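Local coordinates for protein p-nitrophenyl phosphatase (Pho2) (Archaeoglobus fulgidus, PDB 3QGM) that probably hydrolyses phosphate esters as a phosphatase of the haloacid dehalogenase (HAD) superfamily, and binds a divalent metal ion such as calcium, at residues 82-87 with 146-151; 89-94 with 117-122; 212-217 with 228-233. All coordinates share one frame; numbering follows the deposited sequence.

Contact 1. Residues 82-87 with 146-151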
loop_
_atom_site.group_PDB
_atom_site.type_symbol
_atom_site.label_atom_id
_atom_site.label_comp_id
_atom_site.label_asym_id
_atom_site.label_seq_id
_atom_site.Cartn_x
_atom_site.Cartn_y
_atom_site.Cartn_z
ATOM N N ARG A 82 -19.926 -6.555 -14.758
ATOM C CA ARG A 82 -20.672 -6.144 -15.957
ATOM C C ARG A 82 -19.982 -5.038 -16.782
ATOM O O ARG A 82 -20.024 -5.073 -18.011
ATOM C CB ARG A 82 -22.078 -5.682 -15.569
ATOM C CG ARG A 82 -22.878 -6.754 -14.893
ATOM C CD ARG A 82 -23.227 -7.956 -15.739
ATOM N NE ARG A 82 -23.636 -9.063 -14.854
ATOM C CZ ARG A 82 -24.364 -10.122 -15.209
ATOM N NH1 ARG A 82 -24.843 -10.250 -16.467
ATOM N NH2 ARG A 82 -24.652 -11.047 -14.281
ATOM N N PHE A 83 -19.342 -4.084 -16.115
ATOM C CA PHE A 83 -18.514 -3.100 -16.797
ATOM C C PHE A 83 -17.455 -3.793 -17.699
ATOM O O PHE A 83 -17.259 -3.446 -18.843
ATOM C CB PHE A 83 -17.854 -2.144 -15.765
ATOM C CG PHE A 83 -16.972 -1.113 -16.389
ATOM C CD1 PHE A 83 -17.466 0.141 -16.710
ATOM C CD2 PHE A 83 -15.662 -1.420 -16.731
ATOM C CE1 PHE A 83 -16.642 1.093 -17.370
ATOM C CE2 PHE A 83 -14.836 -0.495 -17.357
ATOM C CZ PHE A 83 -15.330 0.759 -17.696
ATOM N N ILE A 84 -16.756 -4.781 -17.176
ATOM C CA ILE A 84 -15.747 -5.446 -17.959
ATOM C C ILE A 84 -16.338 -6.229 -19.142
ATOM O O ILE A 84 -15.818 -6.192 -20.263
ATOM C CB ILE A 84 -14.894 -6.342 -17.058
ATOM C CG1 ILE A 84 -14.228 -5.450 -15.991
ATOM C CG2 ILE A 84 -13.891 -7.105 -17.889
ATOM C CD1 ILE A 84 -13.335 -6.152 -14.930
ATOM N N ALA A 85 -17.384 -6.974 -18.843
ATOM C CA ALA A 85 -18.027 -7.876 -19.785
ATOM C C ALA A 85 -18.566 -7.107 -21.003
ATOM O O ALA A 85 -18.485 -7.584 -22.162
ATOM C CB ALA A 85 -19.148 -8.584 -19.069
ATOM N N ARG A 86 -19.138 -5.934 -20.739
ATOM C CA ARG A 86 -19.608 -5.049 -21.812
ATOM C C ARG A 86 -18.468 -4.571 -22.676
ATOM O O ARG A 86 -18.565 -4.530 -23.887
ATOM C CB ARG A 86 -20.304 -3.846 -21.234
ATOM C CG ARG A 86 -21.623 -4.220 -20.723
ATOM C CD ARG A 86 -22.220 -3.093 -20.021
ATOM N NE ARG A 86 -23.335 -3.526 -19.202
ATOM C CZ ARG A 86 -23.900 -2.754 -18.289
ATOM N NH1 ARG A 86 -23.430 -1.526 -18.072
ATOM N NH2 ARG A 86 -24.932 -3.209 -17.595
ATOM N N GLU A 87 -17.377 -4.207 -22.017
ATOM C CA GLU A 87 -16.192 -3.778 -22.706
ATOM C C GLU A 87 -15.565 -4.900 -23.527
ATOM O O GLU A 87 -15.059 -4.666 -24.606
ATOM C CB GLU A 87 -15.156 -3.314 -21.660
ATOM C CG GLU A 87 -14.641 -1.989 -21.919
ATOM C CD GLU A 87 -13.641 -1.539 -20.879
ATOM O OE1 GLU A 87 -12.761 -2.318 -20.462
ATOM O OE2 GLU A 87 -13.743 -0.365 -20.526
ATOM N N ARG A 146 -5.076 -3.664 -18.368
ATOM C CA ARG A 146 -6.128 -2.769 -17.955
ATOM C C ARG A 146 -6.490 -3.110 -16.510
ATOM O O ARG A 146 -6.607 -4.263 -16.154
ATOM C CB ARG A 146 -7.334 -2.969 -18.892
ATOM C CG ARG A 146 -8.560 -2.135 -18.571
ATOM C CD ARG A 146 -9.185 -1.669 -19.923
ATOM N NE ARG A 146 -10.410 -0.905 -19.768
ATOM C CZ ARG A 146 -10.456 0.421 -19.604
ATOM N NH1 ARG A 146 -9.346 1.152 -19.572
ATOM N NH2 ARG A 146 -11.642 1.020 -19.476
ATOM N N TYR A 147 -6.717 -2.087 -15.711
ATOM C CA TYR A 147 -6.707 -2.208 -14.280
ATOM C C TYR A 147 -7.978 -1.554 -13.744
ATOM O O TYR A 147 -8.162 -0.346 -13.821
ATOM C CB TYR A 147 -5.386 -1.585 -13.777
ATOM C CG TYR A 147 -5.231 -1.314 -12.298
ATOM C CD1 TYR A 147 -6.069 -1.885 -11.341
ATOM C CD2 TYR A 147 -4.195 -0.504 -11.867
ATOM C CE1 TYR A 147 -5.899 -1.610 -9.981
ATOM C CE2 TYR A 147 -4.014 -0.212 -10.514
ATOM C CZ TYR A 147 -4.855 -0.774 -9.574
ATOM O OH TYR A 147 -4.666 -0.439 -8.255
ATOM N N ILE A 148 -8.866 -2.392 -13.219
ATOM C CA ILE A 148 -10.104 -1.944 -12.649
ATOM C C ILE A 148 -10.146 -2.196 -11.141
ATOM O O ILE A 148 -9.760 -3.269 -10.657
ATOM C CB ILE A 148 -11.301 -2.703 -13.259
ATOM C CG1 ILE A 148 -11.100 -2.861 -14.768
ATOM C CG2 ILE A 148 -12.583 -1.912 -12.952
ATOM C CD1 ILE A 148 -11.284 -1.579 -15.525
ATOM N N ALA A 149 -10.669 -1.247 -10.410
ATOM C CA ALA A 149 -10.904 -1.450 -8.978
ATOM C C ALA A 149 -12.409 -1.355 -8.690
ATOM O O ALA A 149 -13.125 -0.545 -9.263
ATOM C CB ALA A 149 -10.119 -0.448 -8.141
ATOM N N THR A 150 -12.868 -2.214 -7.796
ATOM C CA THR A 150 -14.254 -2.277 -7.408
ATOM C C THR A 150 -14.710 -1.003 -6.717
ATOM O O THR A 150 -15.809 -0.479 -6.971
ATOM C CB THR A 150 -14.470 -3.501 -6.468
ATOM O OG1 THR A 150 -13.525 -3.456 -5.379
ATOM C CG2 THR A 150 -14.273 -4.833 -7.226
ATOM N N ASN A 151 -13.857 -0.489 -5.848
ATOM C CA ASN A 151 -14.207 0.664 -5.037
ATOM C C ASN A 151 -12.920 1.313 -4.480
ATOM O O ASN A 151 -11.893 0.625 -4.395
ATOM C CB ASN A 151 -15.130 0.240 -3.875
ATOM C CG ASN A 151 -14.458 -0.658 -2.885
ATOM O OD1 ASN A 151 -14.041 -1.768 -3.228
ATOM N ND2 ASN A 151 -14.426 -0.235 -1.616
#

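Contact 2. Residues 89-94 with 117-122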
loop_
_atom_site.group_PDB
_atom_site.type_symbol
_atom_site.label_atom_id
_atom_site.label_comp_id
_atom_site.label_asym_id
_atom_site.label_seq_id
_atom_site.Cartn_x
_atom_site.Cartn_y
_atom_site.Cartn_z
ATOM N N PRO A 89 -16.434 -8.984 -23.969
ATOM C CA PRO A 89 -17.105 -10.231 -23.678
ATOM C C PRO A 89 -16.120 -11.351 -23.471
ATOM O O PRO A 89 -15.166 -11.481 -24.227
ATOM C CB PRO A 89 -17.963 -10.464 -24.914
ATOM C CG PRO A 89 -18.280 -9.029 -25.388
ATOM C CD PRO A 89 -16.975 -8.313 -25.180
ATOM N N ASN A 90 -16.353 -12.130 -22.410
ATOM C CA ASN A 90 -15.494 -13.248 -22.026
ATOM C C ASN A 90 -14.065 -12.850 -21.794
ATOM O O ASN A 90 -13.177 -13.650 -22.014
ATOM C CB ASN A 90 -15.546 -14.375 -23.065
ATOM C CG ASN A 90 -16.951 -14.646 -23.545
ATOM O OD1 ASN A 90 -17.211 -14.607 -24.748
ATOM N ND2 ASN A 90 -17.881 -14.908 -22.607
ATOM N N ALA A 91 -13.824 -11.642 -21.329
ATOM C CA ALA A 91 -12.441 -11.232 -21.036
ATOM C C ALA A 91 -11.808 -12.151 -19.979
ATOM O O ALA A 91 -12.513 -12.687 -19.109
ATOM C CB ALA A 91 -12.377 -9.763 -20.599
ATOM N N LYS A 92 -10.499 -12.340 -20.102
ATOM C CA LYS A 92 -9.698 -13.115 -19.157
ATOM C C LYS A 92 -9.246 -12.140 -18.049
ATOM O O LYS A 92 -8.627 -11.108 -18.322
ATOM C CB LYS A 92 -8.457 -13.735 -19.827
ATOM C CG LYS A 92 -8.693 -14.780 -20.931
ATOM C CD LYS A 92 -7.284 -15.276 -21.421
ATOM C CE LYS A 92 -7.356 -16.202 -22.596
ATOM N NZ LYS A 92 -8.374 -15.680 -23.519
ATOM N N VAL A 93 -9.602 -12.469 -16.820
ATOM C CA VAL A 93 -9.414 -11.626 -15.673
ATOM C C VAL A 93 -8.639 -12.351 -14.561
ATOM O O VAL A 93 -8.771 -13.578 -14.372
ATOM C CB VAL A 93 -10.783 -11.109 -15.115
ATOM C CG1 VAL A 93 -11.607 -10.448 -16.198
ATOM C CG2 VAL A 93 -11.609 -12.230 -14.479
ATOM N N PHE A 94 -7.825 -11.573 -13.850
ATOM C CA PHE A 94 -7.181 -11.969 -12.597
ATOM C C PHE A 94 -7.637 -10.959 -11.550
ATOM O O PHE A 94 -7.649 -9.735 -11.798
ATOM C CB PHE A 94 -5.668 -11.984 -12.728
ATOM C CG PHE A 94 -4.962 -12.094 -11.407
ATOM C CD1 PHE A 94 -4.799 -13.316 -10.803
ATOM C CD2 PHE A 94 -4.549 -10.969 -10.744
ATOM C CE1 PHE A 94 -4.182 -13.422 -9.582
ATOM C CE2 PHE A 94 -3.954 -11.051 -9.511
ATOM C CZ PHE A 94 -3.772 -12.300 -8.922
ATOM N N GLU A 117 -1.746 -14.414 -17.558
ATOM C CA GLU A 117 -2.577 -14.616 -18.749
ATOM C C GLU A 117 -3.658 -13.559 -18.833
ATOM O O GLU A 117 -4.253 -13.391 -19.876
ATOM C CB GLU A 117 -3.269 -15.993 -18.695
ATOM C CG GLU A 117 -2.305 -17.193 -18.761
ATOM C CD GLU A 117 -2.909 -18.528 -18.247
ATOM O OE1 GLU A 117 -3.952 -18.555 -17.520
ATOM O OE2 GLU A 117 -2.295 -19.572 -18.563
ATOM N N ALA A 118 -3.921 -12.860 -17.724
ATOM C CA ALA A 118 -5.039 -11.921 -17.660
ATOM C C ALA A 118 -4.942 -10.789 -18.664
ATOM O O ALA A 118 -3.856 -10.273 -18.884
ATOM C CB ALA A 118 -5.136 -11.325 -16.243
ATOM N N GLU A 119 -6.075 -10.383 -19.232
ATOM C CA GLU A 119 -6.199 -9.095 -19.903
ATOM C C GLU A 119 -6.655 -7.985 -18.946
ATOM O O GLU A 119 -6.477 -6.820 -19.244
ATOM C CB GLU A 119 -7.217 -9.141 -21.040
ATOM C CG GLU A 119 -7.360 -10.484 -21.730
ATOM C CD GLU A 119 -8.650 -10.536 -22.546
ATOM O OE1 GLU A 119 -8.950 -9.480 -23.166
ATOM O OE2 GLU A 119 -9.353 -11.580 -22.532
ATOM N N TYR A 120 -7.296 -8.349 -17.835
ATOM C CA TYR A 120 -7.735 -7.375 -16.843
ATOM C C TYR A 120 -7.221 -7.761 -15.463
ATOM O O TYR A 120 -7.294 -8.944 -15.061
ATOM C CB TYR A 120 -9.262 -7.295 -16.772
ATOM C CG TYR A 120 -9.965 -6.556 -17.909
ATOM C CD1 TYR A 120 -10.089 -7.130 -19.174
ATOM C CD2 TYR A 120 -10.504 -5.266 -17.709
ATOM C CE1 TYR A 120 -10.720 -6.429 -20.224
ATOM C CE2 TYR A 120 -11.129 -4.563 -18.760
ATOM C CZ TYR A 120 -11.239 -5.170 -19.999
ATOM O OH TYR A 120 -11.883 -4.514 -20.995
ATOM N N LEU A 121 -6.744 -6.746 -14.742
ATOM C CA LEU A 121 -6.506 -6.832 -13.331
ATOM C C LEU A 121 -7.698 -6.214 -12.611
ATOM O O LEU A 121 -8.021 -5.062 -12.836
ATOM C CB LEU A 121 -5.177 -6.084 -12.974
ATOM C CG LEU A 121 -4.870 -5.825 -11.491
ATOM C CD1 LEU A 121 -4.830 -7.163 -10.687
ATOM C CD2 LEU A 121 -3.526 -4.931 -11.337
ATOM N N VAL A 122 -8.330 -6.981 -11.730
ATOM C CA VAL A 122 -9.504 -6.576 -10.986
ATOM C C VAL A 122 -9.166 -6.575 -9.487
ATOM O O VAL A 122 -8.862 -7.598 -8.897
ATOM C CB VAL A 122 -10.698 -7.512 -11.300
ATOM C CG1 VAL A 122 -11.971 -7.032 -10.646
ATOM C CG2 VAL A 122 -10.881 -7.603 -12.817
HETATM O O HOH W 1 -10.881 -13.021 -23.898
#

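Contact 3. Residues 212-217 with 228-233. With CA (calcium ion), chain E.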
loop_
_atom_site.group_PDB
_atom_site.type_symbol
_atom_site.label_atom_id
_atom_site.label_comp_id
_atom_site.label_asym_id
_atom_site.label_seq_id
_atom_site.Cartn_x
_atom_site.Cartn_y
_atom_site.Cartn_z
ATOM N N ASP A 212 -24.777 8.174 4.008
ATOM C CA ASP A 212 -24.298 8.514 5.340
ATOM C C ASP A 212 -22.905 9.087 5.335
ATOM O O ASP A 212 -22.449 9.463 6.383
ATOM C CB ASP A 212 -24.377 7.309 6.310
ATOM C CG ASP A 212 -23.350 6.220 6.005
ATOM O OD1 ASP A 212 -22.992 6.018 4.830
ATOM O OD2 ASP A 212 -22.928 5.536 6.956
ATOM N N GLN A 213 -22.250 9.150 4.168
ATOM C CA GLN A 213 -20.878 9.678 4.022
ATOM C C GLN A 213 -20.774 10.812 2.996
ATOM O O GLN A 213 -21.103 10.662 1.799
ATOM C CB GLN A 213 -19.918 8.558 3.622
ATOM C CG GLN A 213 -19.745 7.496 4.684
ATOM C CD GLN A 213 -18.648 6.493 4.329
ATOM O OE1 GLN A 213 -17.576 6.515 4.907
ATOM N NE2 GLN A 213 -18.936 5.598 3.413
ATOM N N ILE A 214 -20.258 11.947 3.457
ATOM C CA ILE A 214 -20.105 13.130 2.602
ATOM C C ILE A 214 -19.142 12.863 1.483
ATOM O O ILE A 214 -19.434 13.125 0.314
ATOM C CB ILE A 214 -19.598 14.280 3.388
ATOM C CG1 ILE A 214 -20.580 14.567 4.526
ATOM C CG2 ILE A 214 -19.298 15.534 2.425
ATOM C CD1 ILE A 214 -21.335 15.832 4.427
ATOM N N ASP A 215 -17.999 12.294 1.822
ATOM C CA ASP A 215 -16.958 11.986 0.832
ATOM C C ASP A 215 -17.243 10.795 -0.048
ATOM O O ASP A 215 -16.496 10.531 -0.959
ATOM C CB ASP A 215 -15.626 11.722 1.527
ATOM C CG ASP A 215 -15.665 10.517 2.428
ATOM O OD1 ASP A 215 -14.661 9.807 2.471
ATOM O OD2 ASP A 215 -16.676 10.307 3.110
ATOM N N VAL A 216 -18.305 10.050 0.226
ATOM C CA VAL A 216 -18.668 8.959 -0.650
ATOM C C VAL A 216 -19.982 9.293 -1.356
ATOM O O VAL A 216 -20.048 9.439 -2.586
ATOM C CB VAL A 216 -18.742 7.653 0.176
ATOM C CG1 VAL A 216 -19.270 6.497 -0.648
ATOM C CG2 VAL A 216 -17.301 7.335 0.779
ATOM N N ASP A 217 -21.020 9.420 -0.556
ATOM C CA ASP A 217 -22.374 9.532 -1.081
ATOM C C ASP A 217 -22.670 10.930 -1.617
ATOM O O ASP A 217 -23.209 11.060 -2.709
ATOM C CB ASP A 217 -23.353 9.153 0.010
ATOM C CG ASP A 217 -23.079 7.758 0.515
ATOM O OD1 ASP A 217 -23.284 6.851 -0.321
ATOM O OD2 ASP A 217 -22.569 7.598 1.670
ATOM N N THR A 228 -28.382 15.870 -3.325
ATOM C CA THR A 228 -27.791 14.985 -2.357
ATOM C C THR A 228 -28.463 15.188 -1.002
ATOM O O THR A 228 -28.809 16.332 -0.594
ATOM C CB THR A 228 -26.270 15.276 -2.196
ATOM O OG1 THR A 228 -26.103 16.672 -1.904
ATOM C CG2 THR A 228 -25.486 14.900 -3.480
ATOM N N VAL A 229 -28.647 14.058 -0.324
ATOM C CA VAL A 229 -29.259 13.995 1.009
ATOM C C VAL A 229 -28.340 13.207 1.935
ATOM O O VAL A 229 -28.002 12.055 1.666
ATOM C CB VAL A 229 -30.619 13.250 1.022
ATOM C CG1 VAL A 229 -31.101 13.134 2.445
ATOM C CG2 VAL A 229 -31.706 13.965 0.128
ATOM N N LEU A 230 -27.960 13.814 3.042
ATOM C CA LEU A 230 -27.168 13.111 4.035
ATOM C C LEU A 230 -28.064 12.737 5.215
ATOM O O LEU A 230 -28.817 13.568 5.751
ATOM C CB LEU A 230 -26.004 13.988 4.523
ATOM C CG LEU A 230 -25.080 13.305 5.545
ATOM C CD1 LEU A 230 -24.120 12.297 4.874
ATOM C CD2 LEU A 230 -24.271 14.361 6.272
ATOM N N VAL A 231 -27.974 11.482 5.629
ATOM C CA VAL A 231 -28.667 11.042 6.829
ATOM C C VAL A 231 -27.659 10.772 7.910
ATOM O O VAL A 231 -26.480 10.533 7.644
ATOM C CB VAL A 231 -29.572 9.801 6.624
ATOM C CG1 VAL A 231 -30.738 10.158 5.709
ATOM C CG2 VAL A 231 -28.758 8.590 6.123
ATOM N N LEU A 232 -28.150 10.777 9.137
ATOM C CA LEU A 232 -27.289 10.750 10.312
ATOM C C LEU A 232 -27.422 9.426 11.107
ATOM O O LEU A 232 -27.045 9.364 12.268
ATOM C CB LEU A 232 -27.596 11.988 11.179
ATOM C CG LEU A 232 -27.418 13.353 10.490
ATOM C CD1 LEU A 232 -27.769 14.476 11.447
ATOM C CD2 LEU A 232 -25.992 13.564 9.919
ATOM N N THR A 233 -27.910 8.385 10.453
ATOM C CA THR A 233 -28.018 7.047 11.048
ATOM C C THR A 233 -26.729 6.215 10.952
ATOM O O THR A 233 -26.678 5.151 11.525
ATOM C CB THR A 233 -29.186 6.236 10.438
ATOM O OG1 THR A 233 -29.241 6.433 9.015
ATOM C CG2 THR A 233 -30.527 6.664 11.100
HETATM CA CA CA E . -22.766 4.044 3.727
HETATM O O HOH W 2 -21.459 3.726 5.765
HETATM O O HOH W 3 -21.547 5.106 2.334
HETATM O O HOH W 4 -21.487 2.178 3.103
#

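Contact 1. Residues 82-87 with 146-151
R146 and E87 meet in a side-on salt bridge at the margin of a helix-on-sheet layer, where helix 76-87 lies against a parallel sheet consistent with the alpha/beta cap of UmpH-like HAD phosphatases. NE of R146 donates to OE1 of E87 at 2.8 Å, and NH2 of R146 donates to OE2 of E87 at 2.7 Å. Both oxygens are approached on their syn sides, but carboxylate and guanidinium planes are turned 43° apart, so the fork is twisted rather than flat. Y120 OH is a probable hydrogen-bond partner of E87 OE1 as well. Arginine suits the place because two neighbouring N-H groups can hold one oxygen each. Its CG stands anti to the backbone N (chi1 178°), and a bend at chi2 brings the guanidinium to the helix. The same NH2 of R146 lies at the edge of the F83 ring, 4.1 Å from CZ of F83, near the ring plane. Beside this polar pair, the apolar layer begins: CE2 of F83 touches CD1 of I148 at 4.1 Å, while CD1 of I84 passes CG1 of I148 at 4.0 Å, the two isoleucines lying alongside with their chains running opposite ways. A beta-branched I148 suits an extended strand, its CG1 and CD1 meeting I84 and F83. Farther out, V183 touches F83, R146 and I148, and V122 lies against I84. The helix and strand segments run nearly antiparallel, at 151°, their axes 10.8 Å apart. One helical turn separates the phenyl from the carboxylate, spanned by the backbone bond from E87 N to F83 O at 3.3 Å.

Contact 2. Residues 89-94 with 117-122
E119 swings its CG beside its own backbone N, with chi1 displaced to -30°, and runs extended, delivering OE2 of E119 to the backbone N of K92 at 2.8 Å. The bond is fairly straight (165°), although the donor stands above the carboxylate plane. F94 instead sets CG anti to its backbone N (chi1 168°), laying its ring beside L121, whose CD1 meets the ring edge 3.8 Å from CD2 of F94. Parallel pairing joins strands 92-95 and 120-123 in the sheet of the probable HAD cap: F94 N donates to Y120 O at 2.9 Å, and V122 N to F94 O at 2.8 Å. At the strand start K92 O takes two donors, Y120 N in its carbonyl plane and E119 N from above it. V93 and Y120 share the face toward helix 76-87; F94 and L121 share the other, toward helix 131-143. Small A118 lets its CB sit 3.6 Å from CB of F94. Water 1 donates to both N90 O and E119 OE2, while E119 OE1 makes a salt bridge with K88. With an alanine in place of E119, the N-H of K92 is likely to lose its acceptor and K88 its carboxylate mate. One glutamate thus supplies an acceptor for the backbone where regular strand pairing has yet to begin, while the amine K92 NZ, 4.3 Å from OE2 of E119, is near enough only for a longer-range attraction.

Contact 3. Residues 212-217 with 228-233
D212, just after the C-terminal end of strand 207-211, touches L230 and V231 of the neighbouring strand, and its side chain leads to the metal. CB of D212 lies 4.1 Å from V231 O, the start of a path that chi1 of 71°, placing CG between the backbone N and the carbonyl carbon, directs to the calcium ion. Beyond CG the two oxygens divide the work, which is why a short carboxylate suits the place. OD1 of D212 binds calcium at 2.3 Å, whereas OD2 of D212 accepts hydrogen bonds from water 2 at 2.6 Å and from the backbone N of V235. Water 2 also binds calcium, closing a small ring that, with the V235 bond, probably limits the rotation of the carboxylate. D14 and the backbone oxygen of D16 also bind the ion, as do waters 3 and 4; D14 and D16 belong to a DxDxV sequence consistent with the HAD signature.

In a second shell, OD2 of D217 accepts a hydrogen bond from Q213 N at 3.0 Å through its anti lone pair, a weak one from D212 N, and one from water 3 at 2.8 Å, while D217 OD1 pairs with K187. Q213, the N-cap of helix 214-224, also donates from NE2 to water 3.

Behind the polar turn, leucine supplies the apolar backing: CD1 of L230 presses on C of D212 at 3.5 Å, and CD2 of L230 meets CD1 of I214 at 3.8 Å, the two side chains crossing at about a right angle. The arrangement belongs to the beta-alpha-beta unit of strand 207-211, helix 214-224 and strand 227-231, with helix 241-248 meeting it through I245 and H248 on I214 and L241 on L230.

Contacts 1 and 2 are two parts of one alpha/beta domain, probably the cap, their centres about 9 Å apart. Contact 2 is nested in the chain loop that contact 1 closes, and neighbouring strands 120-123 and 146-149 join them: I148 N lies 2.8 Å from L121 O, while I84 CD1 packs 3.5 Å from V122 CG2. Contact 3 lies on the opposite side of the chain's centre, in the other sheet, where the calcium ion is bound. Its centre is about 26 Å from that of contact 1 and about 34 Å from that of contact 2. Contact 1 comes nearer, with about 8 Å between nearest atoms of contacts 1 and 3, against about 18 Å for contacts 2 and 3.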